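Local coordinates for protein cyclin homolog (PDB 2F2C) that acts as a viral D-type cyclin that modulates the host cell cycle and may help drive transformation and rapid proliferation of latently infected T cells, at residues L56-H60 with F73-V77; K183-Q187 with A245-Y249. All coordinates share one frame; numbering follows the deposited sequence.

Contact 1: L56-H60 with F73-V77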
ATOM      1  N   LEU A  56       7.196   2.800  24.273  1.00 67.69           N
ATOM      2  CA  LEU A  56       6.662   3.565  23.161  1.00 67.58           C
ATOM      3  C   LEU A  56       7.319   4.938  23.069  1.00 67.90           C
ATOM      4  O   LEU A  56       7.414   5.496  21.975  1.00 68.52           O
ATOM      5  CB  LEU A  56       5.145   3.681  23.250  1.00 67.25           C
ATOM      6  CG  LEU A  56       4.338   2.403  23.001  1.00 67.12           C
ATOM      7  CD1 LEU A  56       2.856   2.753  22.966  1.00 64.92           C
ATOM      8  CD2 LEU A  56       4.753   1.713  21.687  1.00 67.08           C
ATOM      9  N   THR A  57       7.780   5.469  24.209  1.00 67.94           N
ATOM     10  CA  THR A  57       8.563   6.708  24.250  1.00 67.56           C
ATOM     11  C   THR A  57       9.894   6.504  23.544  1.00 67.58           C
ATOM     12  O   THR A  57      10.335   7.349  22.784  1.00 67.97           O
ATOM     13  CB  THR A  57       8.770   7.168  25.694  1.00 67.42           C
ATOM     14  OG1 THR A  57       7.535   7.681  26.202  1.00 68.07           O
ATOM     15  CG2 THR A  57       9.669   8.369  25.755  1.00 66.89           C
ATOM     16  N   TRP A  58      10.523   5.368  23.769  1.00 67.67           N
ATOM     17  CA  TRP A  58      11.743   5.059  23.066  1.00 68.02           C
ATOM     18  C   TRP A  58      11.458   4.801  21.579  1.00 68.40           C
ATOM     19  O   TRP A  58      12.093   5.402  20.710  1.00 68.92           O
ATOM     20  CB  TRP A  58      12.412   3.869  23.728  1.00 68.34           C
ATOM     21  CG  TRP A  58      13.669   3.401  23.083  1.00 68.66           C
ATOM     22  CD1 TRP A  58      14.888   4.023  23.093  1.00 69.29           C
ATOM     23  CD2 TRP A  58      13.850   2.183  22.369  1.00 68.11           C
ATOM     24  NE1 TRP A  58      15.815   3.267  22.416  1.00 68.87           N
ATOM     25  CE2 TRP A  58      15.202   2.131  21.958  1.00 69.11           C
ATOM     26  CE3 TRP A  58      13.007   1.120  22.033  1.00 68.14           C
ATOM     27  CZ2 TRP A  58      15.721   1.063  21.224  1.00 70.11           C
ATOM     28  CZ3 TRP A  58      13.516   0.065  21.296  1.00 68.84           C
ATOM     29  CH2 TRP A  58      14.860   0.040  20.900  1.00 69.59           C
ATOM     30  N   MET A  59      10.501   3.926  21.276  1.00 68.46           N
ATOM     31  CA  MET A  59      10.145   3.628  19.882  1.00 68.57           C
ATOM     32  C   MET A  59       9.852   4.930  19.092  1.00 68.14           C
ATOM     33  O   MET A  59      10.304   5.112  17.945  1.00 66.85           O
ATOM     34  CB  MET A  59       8.950   2.678  19.848  1.00 68.33           C
ATOM     35  CG  MET A  59       9.211   1.285  20.452  1.00 68.55           C
ATOM     36  SD  MET A  59       7.709   0.224  20.490  1.00 70.42           S
ATOM     37  CE  MET A  59       7.178   0.245  18.758  1.00 67.45           C
ATOM     38  N   HIS A  60       9.118   5.837  19.744  1.00 68.13           N
ATOM     39  CA  HIS A  60       8.874   7.165  19.204  1.00 68.36           C
ATOM     40  C   HIS A  60      10.156   7.956  18.936  1.00 68.45           C
ATOM     41  O   HIS A  60      10.358   8.469  17.824  1.00 68.56           O
ATOM     42  CB  HIS A  60       7.952   7.981  20.098  1.00 68.02           C
ATOM     43  CG  HIS A  60       7.614   9.317  19.522  1.00 68.47           C
ATOM     44  ND1 HIS A  60       6.512   9.523  18.721  1.00 67.42           N
ATOM     45  CD2 HIS A  60       8.257  10.508  19.594  1.00 69.88           C
ATOM     46  CE1 HIS A  60       6.478  10.788  18.337  1.00 67.78           C
ATOM     47  NE2 HIS A  60       7.526  11.406  18.852  1.00 70.74           N
ATOM     48  N   PHE A  73       5.436   4.989  13.012  1.00 69.81           N
ATOM     49  CA  PHE A  73       5.233   4.832  14.433  1.00 70.01           C
ATOM     50  C   PHE A  73       3.845   4.285  14.777  1.00 70.46           C
ATOM     51  O   PHE A  73       3.757   3.293  15.501  1.00 71.07           O
ATOM     52  CB  PHE A  73       5.564   6.104  15.220  1.00 69.84           C
ATOM     53  CG  PHE A  73       5.392   5.951  16.691  1.00 70.08           C
ATOM     54  CD1 PHE A  73       6.167   5.042  17.401  1.00 70.17           C
ATOM     55  CD2 PHE A  73       4.435   6.690  17.369  1.00 70.12           C
ATOM     56  CE1 PHE A  73       6.010   4.895  18.773  1.00 70.29           C
ATOM     57  CE2 PHE A  73       4.280   6.547  18.737  1.00 69.19           C
ATOM     58  CZ  PHE A  73       5.060   5.650  19.438  1.00 69.58           C
ATOM     59  N   PRO A  74       2.765   4.907  14.302  1.00 70.54           N
ATOM     60  CA  PRO A  74       1.448   4.355  14.546  1.00 70.47           C
ATOM     61  C   PRO A  74       1.386   2.858  14.223  1.00 70.68           C
ATOM     62  O   PRO A  74       0.876   2.068  15.044  1.00 70.45           O
ATOM     63  CB  PRO A  74       0.562   5.174  13.613  1.00 70.16           C
ATOM     64  CG  PRO A  74       1.188   6.487  13.648  1.00 70.61           C
ATOM     65  CD  PRO A  74       2.675   6.184  13.559  1.00 70.70           C
ATOM     66  N   LEU A  75       1.940   2.470  13.073  1.00 70.55           N
ATOM     67  CA  LEU A  75       1.848   1.083  12.621  1.00 70.44           C
ATOM     68  C   LEU A  75       2.651   0.186  13.528  1.00 70.54           C
ATOM     69  O   LEU A  75       2.200  -0.892  13.907  1.00 71.10           O
ATOM     70  CB  LEU A  75       2.310   0.950  11.178  1.00 70.23           C
ATOM     71  CG  LEU A  75       1.970  -0.255  10.307  1.00 70.16           C
ATOM     72  CD1 LEU A  75       3.089  -1.234  10.344  1.00 70.80           C
ATOM     73  CD2 LEU A  75       0.665  -0.927  10.691  1.00 71.09           C
ATOM     74  N   SER A  76       3.829   0.654  13.908  1.00 70.36           N
ATOM     75  CA  SER A  76       4.680  -0.111  14.798  1.00 70.30           C
ATOM     76  C   SER A  76       4.049  -0.279  16.192  1.00 69.68           C
ATOM     77  O   SER A  76       4.361  -1.239  16.884  1.00 69.82           O
ATOM     78  CB  SER A  76       6.043   0.563  14.905  1.00 70.40           C
ATOM     79  OG  SER A  76       5.990   1.548  15.936  1.00 73.52           O
ATOM     80  N   VAL A  77       3.187   0.659  16.600  1.00 69.11           N
ATOM     81  CA  VAL A  77       2.393   0.532  17.829  1.00 68.92           C
ATOM     82  C   VAL A  77       1.296  -0.528  17.661  1.00 69.30           C
ATOM     83  O   VAL A  77       1.061  -1.373  18.532  1.00 69.15           O
ATOM     84  CB  VAL A  77       1.745   1.870  18.211  1.00 68.60           C
ATOM     85  CG1 VAL A  77       0.772   1.701  19.344  1.00 68.13           C
ATOM     86  CG2 VAL A  77       2.797   2.877  18.628  1.00 70.56           C
TER
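Two donors grip the carbonyl oxygen of Phe73, whose ring reaches across to the helix carrying Leu56, Met59 and His60. Val77 N supplies the regular helical bond, and Ser76 OG adds a second one, 2.9 Å from Phe73 O, approaching slightly tilted from the carbonyl plane. Ser76 can fold back this way because its OG sits between its own N and carbonyl carbon (chi1 87°). The S-methyl of Met59, swung round by a bend at chi3, lies against that hydroxyl.

The Phe73 ring is the main wedge between the helices. With CG anti to the backbone N, the side chain starts toward the other helix, and its ring fits between Leu56, Met59 and His60. His60 covers one face: its CB stands over the ring, 4.0 Å from the Phe73 centroid. The His60 imidazole turns an edge to the same face, a T-shaped pair with ring centroids 5.0 Å apart and planes at 86°. Val77 CG2 lies over the opposite face, toward the rim. Met59 CB meets the ring at its edge, 3.8 Å from Phe73 CE1. Farther along, the side chains of Leu56 and Val77 cross at about a right angle, Leu56 CD2 lying 3.8 Å from Val77 CG2.

The axes of 56-60 and 73-77 run at 146°, roughly antiparallel; the parent helices 49-65 and 72-83 follow one another in the N-terminal cyclin domain. Val102 of helix 94-109 packs on Met59 and Ser76, Leu80 lies against Leu56, and helix 170-184 brings Cys182 and Lys183 up to His60.

Contact 2: K183-Q187 with A245-Y249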
ATOM      1  N   LYS A 183       2.565  11.669  18.986  1.00 71.80           N
ATOM      2  CA  LYS A 183       2.967  11.738  20.396  1.00 71.99           C
ATOM      3  C   LYS A 183       1.877  11.197  21.327  1.00 72.10           C
ATOM      4  O   LYS A 183       2.173  10.394  22.209  1.00 72.71           O
ATOM      5  CB  LYS A 183       3.412  13.135  20.812  1.00 72.21           C
ATOM      6  CG  LYS A 183       4.842  13.504  20.380  1.00 73.17           C
ATOM      7  CD  LYS A 183       5.375  14.651  21.229  1.00 74.64           C
ATOM      8  CE  LYS A 183       6.819  15.003  20.888  1.00 76.02           C
ATOM      9  NZ  LYS A 183       6.963  15.893  19.702  1.00 77.69           N
ATOM     10  N   ALA A 184       0.619  11.601  21.112  1.00 71.81           N
ATOM     11  CA  ALA A 184      -0.526  11.109  21.910  1.00 70.60           C
ATOM     12  C   ALA A 184      -0.561   9.587  22.039  1.00 70.19           C
ATOM     13  O   ALA A 184      -0.776   9.071  23.130  1.00 69.60           O
ATOM     14  CB  ALA A 184      -1.838  11.625  21.339  1.00 70.46           C
ATOM     15  N   LEU A 185      -0.311   8.885  20.927  1.00 70.14           N
ATOM     16  CA  LEU A 185      -0.322   7.410  20.875  1.00 70.10           C
ATOM     17  C   LEU A 185       0.621   6.727  21.865  1.00 70.74           C
ATOM     18  O   LEU A 185       0.573   5.508  22.007  1.00 70.82           O
ATOM     19  CB  LEU A 185      -0.004   6.908  19.463  1.00 69.68           C
ATOM     20  CG  LEU A 185      -1.197   6.864  18.515  1.00 69.02           C
ATOM     21  CD1 LEU A 185      -0.759   6.915  17.089  1.00 67.53           C
ATOM     22  CD2 LEU A 185      -2.028   5.638  18.754  1.00 68.32           C
ATOM     23  N   ILE A 186       1.491   7.499  22.517  1.00 71.23           N
ATOM     24  CA  ILE A 186       2.351   6.974  23.578  1.00 72.08           C
ATOM     25  C   ILE A 186       1.510   6.600  24.808  1.00 72.64           C
ATOM     26  O   ILE A 186       1.775   5.600  25.486  1.00 72.22           O
ATOM     27  CB  ILE A 186       3.471   8.016  23.947  1.00 72.03           C
ATOM     28  CG1 ILE A 186       4.442   8.179  22.779  1.00 72.60           C
ATOM     29  CG2 ILE A 186       4.243   7.622  25.208  1.00 70.79           C
ATOM     30  CD1 ILE A 186       5.668   9.062  23.086  1.00 72.36           C
ATOM     31  N   GLN A 187       0.499   7.418  25.081  1.00 73.75           N
ATOM     32  CA  GLN A 187      -0.314   7.297  26.287  1.00 75.36           C
ATOM     33  C   GLN A 187      -1.320   6.121  26.244  1.00 76.22           C
ATOM     34  O   GLN A 187      -1.986   5.885  25.212  1.00 76.57           O
ATOM     35  CB  GLN A 187      -1.023   8.624  26.551  1.00 75.24           C
ATOM     36  CG  GLN A 187      -0.345   9.546  27.552  1.00 77.82           C
ATOM     37  CD  GLN A 187       1.159   9.382  27.618  1.00 79.61           C
ATOM     38  OE1 GLN A 187       1.896  10.098  26.940  1.00 81.82           O
ATOM     39  NE2 GLN A 187       1.615   8.438  28.426  1.00 79.53           N
ATOM     40  N   ALA A 245      -3.004  13.716  26.266  1.00 70.04           N
ATOM     41  CA  ALA A 245      -1.989  12.705  25.959  1.00 69.94           C
ATOM     42  C   ALA A 245      -0.702  13.344  25.400  1.00 69.92           C
ATOM     43  O   ALA A 245       0.418  12.993  25.817  1.00 69.88           O
ATOM     44  CB  ALA A 245      -2.555  11.674  24.996  1.00 69.66           C
ATOM     45  N   PHE A 246      -0.885  14.297  24.485  1.00 69.51           N
ATOM     46  CA  PHE A 246       0.211  15.058  23.889  1.00 69.44           C
ATOM     47  C   PHE A 246       1.028  15.832  24.930  1.00 69.70           C
ATOM     48  O   PHE A 246       2.250  15.815  24.883  1.00 69.61           O
ATOM     49  CB  PHE A 246      -0.333  15.966  22.776  1.00 68.96           C
ATOM     50  CG  PHE A 246       0.638  16.978  22.272  1.00 68.50           C
ATOM     51  CD1 PHE A 246       1.759  16.593  21.532  1.00 69.23           C
ATOM     52  CD2 PHE A 246       0.425  18.330  22.508  1.00 67.57           C
ATOM     53  CE1 PHE A 246       2.661  17.544  21.050  1.00 66.67           C
ATOM     54  CE2 PHE A 246       1.317  19.284  22.035  1.00 66.83           C
ATOM     55  CZ  PHE A 246       2.436  18.886  21.301  1.00 66.82           C
ATOM     56  N   SER A 247       0.347  16.487  25.870  1.00 70.33           N
ATOM     57  CA  SER A 247       0.999  17.125  27.030  1.00 71.07           C
ATOM     58  C   SER A 247       1.890  16.175  27.809  1.00 71.51           C
ATOM     59  O   SER A 247       2.945  16.578  28.284  1.00 72.10           O
ATOM     60  CB  SER A 247      -0.030  17.672  28.027  1.00 70.87           C
ATOM     61  OG  SER A 247      -0.907  18.598  27.429  1.00 71.62           O
ATOM     62  N   LEU A 248       1.456  14.925  27.957  1.00 71.92           N
ATOM     63  CA  LEU A 248       2.101  13.971  28.863  1.00 72.24           C
ATOM     64  C   LEU A 248       3.471  13.486  28.414  1.00 72.58           C
ATOM     65  O   LEU A 248       4.171  12.817  29.178  1.00 72.78           O
ATOM     66  CB  LEU A 248       1.181  12.773  29.130  1.00 72.20           C
ATOM     67  CG  LEU A 248       0.466  12.754  30.489  1.00 72.14           C
ATOM     68  CD1 LEU A 248       0.126  14.150  30.990  1.00 71.39           C
ATOM     69  CD2 LEU A 248      -0.779  11.880  30.429  1.00 72.03           C
ATOM     70  N   TYR A 249       3.839  13.818  27.182  1.00 72.78           N
ATOM     71  CA  TYR A 249       5.105  13.407  26.599  1.00 73.30           C
ATOM     72  C   TYR A 249       6.309  13.930  27.394  1.00 73.91           C
ATOM     73  O   TYR A 249       6.331  15.099  27.817  1.00 73.95           O
ATOM     74  CB  TYR A 249       5.149  13.886  25.150  1.00 73.54           C
ATOM     75  CG  TYR A 249       6.449  13.619  24.463  1.00 73.58           C
ATOM     76  CD1 TYR A 249       6.730  12.362  23.927  1.00 72.54           C
ATOM     77  CD2 TYR A 249       7.411  14.621  24.351  1.00 73.04           C
ATOM     78  CE1 TYR A 249       7.943  12.108  23.299  1.00 72.56           C
ATOM     79  CE2 TYR A 249       8.614  14.381  23.721  1.00 73.48           C
ATOM     80  CZ  TYR A 249       8.873  13.122  23.196  1.00 73.34           C
ATOM     81  OH  TYR A 249      10.074  12.887  22.573  1.00 75.26           O
TER
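Ala245 opens the run by meeting Ala184: the two methyls touch, CB to CB, at 3.7 Å, and with no bulk between them the chains come close, the CA atoms of Ala184 and Phe246 lying 4.5 Å apart. Ala245 CB also touches Gln187 CB. The amide of Gln187, brought back by a bend at chi2, places OE1 near Ala245 O; both are acceptors, so this is proximity and not a bond.

Phe246 offers the edge of its ring to Lys183, with Phe246 CD1 3.9 Å from Lys183 CB.

Leu248 then crosses Gln187 at about a right angle, its CB against the amide and its CD2 3.7 Å from Gln187 CG.

Tyr249 closes the walk and turns its ring back over the lysine, CG being anti to the backbone N (chi1 175°). The Lys183 chain runs obliquely beneath one face and puts CE almost over the centre, 3.5 Å from the Tyr249 centroid. Lys183 NZ, bent away at chi4, is 4.9 Å from that centroid and still over the face, a cation-pi contact. Ile186 CD1 comes from a different direction, at the ring edge, 3.6 Å from Tyr249 CD1.

Within the viral cyclin (second) domain, the contact joins the last part of helix 170-184, with the type I turn from Ala184 to Gln187, to the last part of helix 232-247. Ile190, in a loop, packs on Ala245. From helix 49-65, Thr53 touches Ile186 and Gln187, and Glu64 makes a long, weak ion pair with Lys183 NZ.

Contact 1 closes before contact 2 opens, so the two come in series along the chain, one in the N-terminal cyclin range and the other in the viral cyclin range that follows. Their centres are about 11 Å apart, yet they touch directly. Helix 49-65 is the bridge: Thr57, pointing away from 73-77, meets Ile186, OG1 to CG2 at 3.4 Å, while Leu56 takes part in both, its CD1 lying 3.7 Å from Leu185 O. The turn from Ala184 to Gln187 is thus packed between helix 49-65 and the last part of helix 232-247. The touches between the two contacts help join the ranges into one helical body without strands, consistent with the paired-domain build of cyclins.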